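Local coordinates for protein 2-hydroxychromene-2-carboxylate isomerase (Pseudomonas putida, PDB 2IMF) that catalyses the reversible glutathione-dependent isomerisation of 2-hydroxychromene-2-carboxylate to trans-o-hydroxybenzylidenepyruvate in naphthalene catabolism, at residues Arg163-Gly167 against Val168-Phe172; Asp182-Phe185 against Met186-Ser189. One frame throughout, in Å; residues are numbered along the deposited sequence. Where two conformers were deposited one is given.

In the fold
The thioredoxin-like sheet begins with strands 2-7 and 31-36, and most of the helices follow before the chain leaves helix 147-162 and enters contact 1. Here the chain leaves 163-167 and doubles back through a cis-proline into strand 170-173, which lies between strands 2-7 and 176-179. After edge strand 176-179 the chain reaches contact 2, at the start of helix 184-198. The two contacts follow one another in series, neither nested nor crossed, with centres about 14 Å apart. They meet where M171 of the strand packs on L184 and L187 of the helix, and both reach the same glutathione, contact 1 through V168 and contact 2 through D182.

Contact 1 (Arg163-Gly167 against Val168-Phe172); sequences RKVFG and VPTMF. With GSH (glutathione), chain E.
R163 lays its guanidinium flat on the ring of F172, the two planes only 11° apart, with CZ 3.6 Å from the ring centroid in a cation-pi stack. Its chain runs extended from CG to NE (chi2 173°), which also carries CD over the same face, while NH1 is engaged by D4 in a salt bridge and by Y6 in a hydrogen bond. Replacing R163 by an alanine is likely to bare this face of F172 and cost D4 its cationic mate. K164, with positive phi, closes the preceding helix in a Schellman motif. V165 splits its branches: CG2 meets the F172 ring at its edge, 3.7 Å from CE1, and CG1 leans on T170. The backbone N of F166 donates to a water that in turn donates to T170 OG1. That hydroxyl gives its own proton to G167 O at 2.7 Å, approaching from above the carbonyl plane. A side chain at G167 would collide with GSH O2, 3.1 Å from G167 CA. The turn leads into the cis-P169 loop of the thioredoxin fold, where V168 pairs with glutathione like a strand: V168 N donates to GSH O2 and GSH N2 to V168 O, each at 2.8 Å.

Contact 2 (Asp182-Phe185 against Met186-Ser189); sequences DRLF and MLES. With GSH (glutathione), chain E.
M186 CB lies 3.5 Å from R183 O, which also accepts a hydrogen bond from M186 N. From there CG passes over one face of the F185 ring, offset toward the rim and 3.7 Å from the centroid, a CH-pi contact. The chain stays extended beyond CG (chi2 179°, chi3 177°), carrying SD obliquely past the ring in a Met-aromatic contact and against R183 CD at 3.8 Å. CE touches both F185 CZ and R183 CD, and W70 of the second subunit packs on this methionine too. L184 to S189 belong to the start of helix 184-198, where E188 N bonds to L184 O and S189 N to F185 O; a water also donates to F185 O. On another side of the turn L184 and L187 lie alongside each other, their CD2 methyls 3.8 Å apart. Ahead of the helix, D182 OD2 accepts the glutathione amine N1 at 2.7 Å. R183, bent at chi2 (-60°), swings back so that NH1 donates to D182 O, 3.1 Å away and almost in the guanidinium plane. Its NE pairs with D66 of the second subunit, and NH2 bonds the other bound glutathione.

Contact 1 (Arg163-Gly167 against Val168-Phe172)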
ATOM      1  N   ARG A 163       1.278   9.763  18.514  1.00 16.45           N
ATOM      2  CA  ARG A 163       2.229   8.720  18.133  1.00 16.75           C
ATOM      3  C   ARG A 163       2.570   8.662  16.641  1.00 16.32           C
ATOM      4  O   ARG A 163       3.294   7.794  16.212  1.00 19.28           O
ATOM      5  CB  ARG A 163       1.752   7.370  18.632  1.00 18.02           C
ATOM      6  CG  ARG A 163       2.904   6.417  19.077  1.00 19.22           C
ATOM      7  CD  ARG A 163       2.391   5.192  19.690  1.00 19.44           C
ATOM      8  NE  ARG A 163       3.480   4.258  19.833  1.00 18.69           N
ATOM      9  CZ  ARG A 163       3.386   3.025  20.208  1.00 19.35           C
ATOM     10  NH1 ARG A 163       2.196   2.495  20.449  1.00 17.33           N
ATOM     11  NH2 ARG A 163       4.499   2.342  20.369  1.00 20.02           N
ATOM     12  N   LYS A 164       1.970   9.588  15.896  1.00 15.63           N
ATOM     13  CA  LYS A 164       2.240   9.755  14.459  1.00 16.98           C
ATOM     14  C   LYS A 164       1.488   8.733  13.624  1.00 16.26           C
ATOM     15  O   LYS A 164       1.843   8.481  12.474  1.00 16.29           O
ATOM     16  CB  LYS A 164       3.740   9.775  14.162  1.00 18.97           C
ATOM     17  CG  LYS A 164       4.419  10.962  14.901  1.00 23.45           C
ATOM     18  CD  LYS A 164       5.730  11.450  14.295  1.00 29.83           C
ATOM     19  CE  LYS A 164       6.623  12.053  15.415  1.00 34.54           C
ATOM     20  NZ  LYS A 164       6.002  13.283  16.066  1.00 35.14           N
ATOM     21  N   VAL A 165       0.445   8.147  14.197  1.00 15.07           N
ATOM     22  CA  VAL A 165      -0.444   7.248  13.420  1.00 13.82           C
ATOM     23  C   VAL A 165      -1.289   8.134  12.508  1.00 14.95           C
ATOM     24  O   VAL A 165      -1.937   9.098  12.943  1.00 17.48           O
ATOM     25  CB  VAL A 165      -1.357   6.505  14.355  1.00 13.18           C
ATOM     26  CG1 VAL A 165      -2.396   5.746  13.531  1.00 14.89           C
ATOM     27  CG2 VAL A 165      -0.539   5.582  15.234  1.00 15.36           C
ATOM     28  N   PHE A 166      -1.284   7.805  11.193  1.00 13.46           N
ATOM     29  CA  PHE A 166      -2.069   8.571  10.186  1.00 14.69           C
ATOM     30  C   PHE A 166      -3.158   7.709   9.501  1.00 13.86           C
ATOM     31  O   PHE A 166      -3.970   8.246   8.746  1.00 15.08           O
ATOM     32  CB  PHE A 166      -1.121   9.159   9.116  1.00 14.45           C
ATOM     33  CG  PHE A 166      -0.353   8.081   8.378  1.00 15.02           C
ATOM     34  CD1 PHE A 166      -0.968   7.375   7.307  1.00 13.85           C
ATOM     35  CD2 PHE A 166       0.963   7.722   8.783  1.00 14.19           C
ATOM     36  CE1 PHE A 166      -0.322   6.316   6.713  1.00 14.14           C
ATOM     37  CE2 PHE A 166       1.591   6.663   8.156  1.00 13.85           C
ATOM     38  CZ  PHE A 166       0.964   5.979   7.085  1.00 13.77           C
ATOM     39  N   GLY A 167      -3.140   6.397   9.764  1.00 12.34           N
ATOM     40  CA  GLY A 167      -4.098   5.508   9.099  1.00 12.38           C
ATOM     41  C   GLY A 167      -4.231   4.221   9.856  1.00 12.51           C
ATOM     42  O   GLY A 167      -3.623   4.054  10.936  1.00 12.93           O
ATOM     43  N   VAL A 168      -5.015   3.322   9.282  1.00 11.47           N
ATOM     44  CA  VAL A 168      -5.203   2.009   9.893  1.00 12.21           C
ATOM     45  C   VAL A 168      -5.146   0.976   8.785  1.00 13.03           C
ATOM     46  O   VAL A 168      -5.459   1.250   7.626  1.00 13.61           O
ATOM     47  CB  VAL A 168      -6.521   1.884  10.679  1.00 11.89           C
ATOM     48  CG1 VAL A 168      -6.493   2.820  11.853  1.00 12.78           C
ATOM     49  CG2 VAL A 168      -7.760   2.244   9.767  1.00 13.07           C
ATOM     50  N   PRO A 169      -4.727  -0.246   9.066  1.00 11.12           N
ATOM     51  CA  PRO A 169      -4.194  -0.752  10.362  1.00 11.60           C
ATOM     52  C   PRO A 169      -2.769  -0.258  10.553  1.00 11.55           C
ATOM     53  O   PRO A 169      -1.979  -0.239   9.615  1.00 12.26           O
ATOM     54  CB  PRO A 169      -4.203  -2.295  10.187  1.00 12.64           C
ATOM     55  CG  PRO A 169      -4.031  -2.472   8.644  1.00 10.81           C
ATOM     56  CD  PRO A 169      -4.727  -1.267   7.992  1.00 11.19           C
ATOM     57  N   THR A 170      -2.441   0.076  11.811  1.00 12.11           N
ATOM     58  CA  THR A 170      -1.078   0.536  12.146  1.00 11.90           C
ATOM     59  C   THR A 170      -0.609  -0.366  13.292  1.00 12.39           C
ATOM     60  O   THR A 170      -1.376  -0.654  14.216  1.00 12.42           O
ATOM     61  CB  THR A 170      -1.007   2.037  12.432  1.00 11.88           C
ATOM     62  OG1 THR A 170      -1.315   2.706  11.207  1.00 12.09           O
ATOM     63  CG2 THR A 170       0.420   2.411  12.789  1.00 14.37           C
ATOM     64  N   MET A 171       0.649  -0.788  13.201  1.00 12.49           N
ATOM     65  CA  MET A 171       1.235  -1.738  14.183  1.00 12.77           C
ATOM     66  C   MET A 171       2.532  -1.136  14.671  1.00 13.77           C
ATOM     67  O   MET A 171       3.317  -0.637  13.832  1.00 14.43           O
ATOM     68  CB  MET A 171       1.505  -3.152  13.641  1.00 14.47           C
ATOM     69  CG  MET A 171       0.244  -3.923  13.374  1.00 13.21           C
ATOM     70  SD  MET A 171      -0.800  -3.485  11.964  0.80 11.38           S
ATOM     71  CE  MET A 171       0.348  -3.433  10.579  1.00 17.79           C
ATOM     72  N   PHE A 172       2.850  -1.251  15.979  1.00 14.21           N
ATOM     73  CA  PHE A 172       4.184  -0.826  16.487  1.00 15.15           C
ATOM     74  C   PHE A 172       4.761  -2.027  17.184  1.00 15.21           C
ATOM     75  O   PHE A 172       4.072  -2.712  17.957  1.00 15.61           O
ATOM     76  CB  PHE A 172       4.106   0.294  17.524  1.00 15.69           C
ATOM     77  CG  PHE A 172       3.735   1.667  17.011  1.00 14.91           C
ATOM     78  CD1 PHE A 172       2.410   1.962  16.724  1.00 17.69           C
ATOM     79  CD2 PHE A 172       4.702   2.630  16.848  1.00 16.52           C
ATOM     80  CE1 PHE A 172       2.062   3.239  16.297  1.00 16.98           C
ATOM     81  CE2 PHE A 172       4.368   3.902  16.430  1.00 17.47           C
ATOM     82  CZ  PHE A 172       3.070   4.204  16.171  1.00 17.77           C
TER
HETATM   83  N1  GSH E 301      -1.708  -1.054   1.381  1.00 13.02           N
HETATM   84  CA1 GSH E 301      -2.553  -1.126   2.531  1.00 13.96           C
HETATM   85  C1  GSH E 301      -2.754  -2.476   3.119  1.00 12.81           C
HETATM   86  O11 GSH E 301      -3.234  -2.585   4.250  1.00 13.60           O
HETATM   87  O12 GSH E 301      -2.586  -3.349   2.239  1.00 14.93           O
HETATM   88  CB1 GSH E 301      -3.600  -0.020   2.590  1.00 13.48           C
HETATM   89  CG1 GSH E 301      -4.151   0.361   3.963  1.00 12.07           C
HETATM   90  CD1 GSH E 301      -5.170   1.458   3.835  1.00 14.80           C
HETATM   91  OE1 GSH E 301      -5.451   1.949   2.632  1.00 16.21           O
HETATM   92  N2  GSH E 301      -5.795   1.904   4.899  1.00 13.74           N
HETATM   93  CA2 GSH E 301      -6.665   3.073   4.906  1.00 13.23           C
HETATM   94  C2  GSH E 301      -6.033   4.281   5.446  1.00 13.70           C
HETATM   95  O2  GSH E 301      -5.319   4.174   6.587  1.00 14.00           O
HETATM   96  CB2 GSH E 301      -7.918   2.729   5.773  1.00 13.99           C
HETATM   97  SG2 GSH E 301      -9.019   1.505   4.964  1.00 18.83           S
HETATM   98  N3  GSH E 301      -6.123   5.420   4.823  1.00 18.37           N
HETATM   99  CA3 GSH E 301      -5.301   6.545   5.268  1.00 18.82           C
HETATM  100  C3  GSH E 301      -4.364   6.928   4.145  1.00 21.68           C
HETATM  101  O31 GSH E 301      -3.559   7.852   4.358  1.00 21.24           O
HETATM  102  O32 GSH E 301      -4.457   6.352   3.010  1.00 22.99           O
HETATM  103  O   HOH W   1      -0.368   5.124  10.347  1.00 14.04           O

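Contact 2 (Asp182-Phe185 against Met186-Ser189)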
ATOM      1  N   ASP A 182      -0.397  -5.286   4.446  1.00 11.60           N
ATOM      2  CA  ASP A 182       0.696  -5.691   3.556  1.00 12.07           C
ATOM      3  C   ASP A 182       2.067  -5.280   4.077  1.00 11.27           C
ATOM      4  O   ASP A 182       3.040  -5.384   3.326  1.00 13.00           O
ATOM      5  CB  ASP A 182       0.479  -5.115   2.173  1.00 11.24           C
ATOM      6  CG  ASP A 182       0.357  -3.608   2.167  1.00 10.78           C
ATOM      7  OD1 ASP A 182       0.524  -2.981   3.244  1.00 12.82           O
ATOM      8  OD2 ASP A 182       0.133  -3.023   1.083  1.00 13.71           O
ATOM      9  N   ARG A 183       2.167  -4.886   5.340  1.00 12.63           N
ATOM     10  CA  ARG A 183       3.490  -4.727   5.977  1.00 11.68           C
ATOM     11  C   ARG A 183       3.628  -5.660   7.184  1.00 13.37           C
ATOM     12  O   ARG A 183       4.624  -5.581   7.910  1.00 13.78           O
ATOM     13  CB  ARG A 183       3.676  -3.269   6.375  1.00 12.87           C
ATOM     14  CG  ARG A 183       3.843  -2.368   5.165  1.00 12.14           C
ATOM     15  CD  ARG A 183       5.030  -2.679   4.266  1.00 12.51           C
ATOM     16  NE  ARG A 183       5.185  -1.684   3.171  1.00 11.68           N
ATOM     17  CZ  ARG A 183       4.430  -1.721   2.071  1.00 11.42           C
ATOM     18  NH1 ARG A 183       3.630  -2.762   1.842  1.00 11.39           N
ATOM     19  NH2 ARG A 183       4.619  -0.758   1.189  1.00 11.72           N
ATOM     20  N   LEU A 184       2.641  -6.514   7.413  1.00 13.63           N
ATOM     21  CA  LEU A 184       2.745  -7.443   8.534  1.00 14.70           C
ATOM     22  C   LEU A 184       3.925  -8.354   8.315  1.00 15.18           C
ATOM     23  O   LEU A 184       4.524  -8.772   9.302  1.00 15.68           O
ATOM     24  CB  LEU A 184       1.402  -8.182   8.764  1.00 13.72           C
ATOM     25  CG  LEU A 184       0.365  -7.327   9.495  1.00 13.06           C
ATOM     26  CD1 LEU A 184      -0.946  -8.086   9.472  1.00 15.04           C
ATOM     27  CD2 LEU A 184       0.762  -7.077  10.911  1.00 13.77           C
ATOM     28  N   PHE A 185       4.365  -8.582   7.096  1.00 15.37           N
ATOM     29  CA  PHE A 185       5.527  -9.487   6.906  1.00 14.95           C
ATOM     30  C   PHE A 185       6.746  -8.835   7.517  1.00 16.77           C
ATOM     31  O   PHE A 185       7.660  -9.546   8.052  1.00 16.69           O
ATOM     32  CB  PHE A 185       5.767  -9.861   5.449  1.00 17.07           C
ATOM     33  CG  PHE A 185       6.422  -8.778   4.626  1.00 14.25           C
ATOM     34  CD1 PHE A 185       5.666  -7.802   3.968  1.00 15.76           C
ATOM     35  CD2 PHE A 185       7.792  -8.786   4.453  1.00 16.13           C
ATOM     36  CE1 PHE A 185       6.321  -6.814   3.191  1.00 17.33           C
ATOM     37  CE2 PHE A 185       8.444  -7.844   3.709  1.00 18.16           C
ATOM     38  CZ  PHE A 185       7.714  -6.825   3.053  1.00 16.96           C
ATOM     39  N   MET A 186       6.789  -7.496   7.542  1.00 15.63           N
ATOM     40  CA  MET A 186       7.972  -6.876   8.140  1.00 15.00           C
ATOM     41  C   MET A 186       7.903  -6.916   9.636  1.00 16.46           C
ATOM     42  O   MET A 186       8.962  -7.066  10.332  1.00 16.70           O
ATOM     43  CB  MET A 186       8.072  -5.412   7.705  1.00 13.46           C
ATOM     44  CG  MET A 186       8.351  -5.237   6.220  1.00 14.41           C
ATOM     45  SD  MET A 186       8.396  -3.450   5.865  1.00 15.37           S
ATOM     46  CE  MET A 186       8.809  -3.398   4.142  1.00 17.73           C
ATOM     47  N   LEU A 187       6.717  -6.769  10.215  1.00 16.46           N
ATOM     48  CA  LEU A 187       6.566  -6.909  11.648  1.00 16.14           C
ATOM     49  C   LEU A 187       6.946  -8.351  12.021  1.00 17.02           C
ATOM     50  O   LEU A 187       7.642  -8.544  13.041  1.00 15.93           O
ATOM     51  CB  LEU A 187       5.092  -6.702  11.987  1.00 16.16           C
ATOM     52  CG  LEU A 187       4.715  -7.019  13.460  1.00 15.80           C
ATOM     53  CD1 LEU A 187       5.411  -6.207  14.556  1.00 21.74           C
ATOM     54  CD2 LEU A 187       3.282  -6.907  13.690  1.00 22.16           C
ATOM     55  N   GLU A 188       6.582  -9.334  11.224  1.00 16.20           N
ATOM     56  CA  GLU A 188       6.828 -10.707  11.565  1.00 17.67           C
ATOM     57  C   GLU A 188       8.341 -10.882  11.513  1.00 19.31           C
ATOM     58  O   GLU A 188       8.932 -11.535  12.405  1.00 20.34           O
ATOM     59  CB  GLU A 188       6.086 -11.612  10.638  1.00 17.64           C
ATOM     60  CG  GLU A 188       4.581 -11.652  11.029  1.00 19.99           C
ATOM     61  CD  GLU A 188       3.700 -12.094   9.883  1.00 24.22           C
ATOM     62  OE1 GLU A 188       4.184 -12.537   8.806  1.00 23.57           O
ATOM     63  OE2 GLU A 188       2.449 -12.020  10.048  1.00 23.61           O
ATOM     64  N   SER A 189       9.024 -10.313  10.547  1.00 17.43           N
ATOM     65  CA  SER A 189      10.475 -10.478  10.503  1.00 17.75           C
ATOM     66  C   SER A 189      11.146  -9.814  11.715  1.00 18.43           C
ATOM     67  O   SER A 189      12.139 -10.407  12.309  1.00 18.08           O
ATOM     68  CB  SER A 189      11.023  -9.849   9.224  0.33 17.58           C
ATOM     69  OG  SER A 189      10.725 -10.657   8.125  0.33 16.31           O
TER
HETATM   70  N1  GSH E 301      -1.708  -1.054   1.381  1.00 13.02           N
HETATM   71  CA1 GSH E 301      -2.553  -1.126   2.531  1.00 13.96           C
HETATM   72  C1  GSH E 301      -2.754  -2.476   3.119  1.00 12.81           C
HETATM   73  O11 GSH E 301      -3.234  -2.585   4.250  1.00 13.60           O
HETATM   74  O12 GSH E 301      -2.586  -3.349   2.239  1.00 14.93           O
HETATM   75  CB1 GSH E 301      -3.600  -0.020   2.590  1.00 13.48           C
HETATM   76  CG1 GSH E 301      -4.151   0.361   3.963  1.00 12.07           C
HETATM   77  CD1 GSH E 301      -5.170   1.458   3.835  1.00 14.80           C
HETATM   78  OE1 GSH E 301      -5.451   1.949   2.632  1.00 16.21           O
HETATM   79  N2  GSH E 301      -5.795   1.904   4.899  1.00 13.74           N
HETATM   80  CA2 GSH E 301      -6.665   3.073   4.906  1.00 13.23           C
HETATM   81  C2  GSH E 301      -6.033   4.281   5.446  1.00 13.70           C
HETATM   82  O2  GSH E 301      -5.319   4.174   6.587  1.00 14.00           O
HETATM   83  CB2 GSH E 301      -7.918   2.729   5.773  1.00 13.99           C
HETATM   84  SG2 GSH E 301      -9.019   1.505   4.964  1.00 18.83           S
HETATM   85  N3  GSH E 301      -6.123   5.420   4.823  1.00 18.37           N
HETATM   86  CA3 GSH E 301      -5.301   6.545   5.268  1.00 18.82           C
HETATM   87  C3  GSH E 301      -4.364   6.928   4.145  1.00 21.68           C
HETATM   88  O31 GSH E 301      -3.559   7.852   4.358  1.00 21.24           O
HETATM   89  O32 GSH E 301      -4.457   6.352   3.010  1.00 22.99           O
HETATM   90  O   HOH W   2       8.352 -12.197   7.351  1.00 21.90           O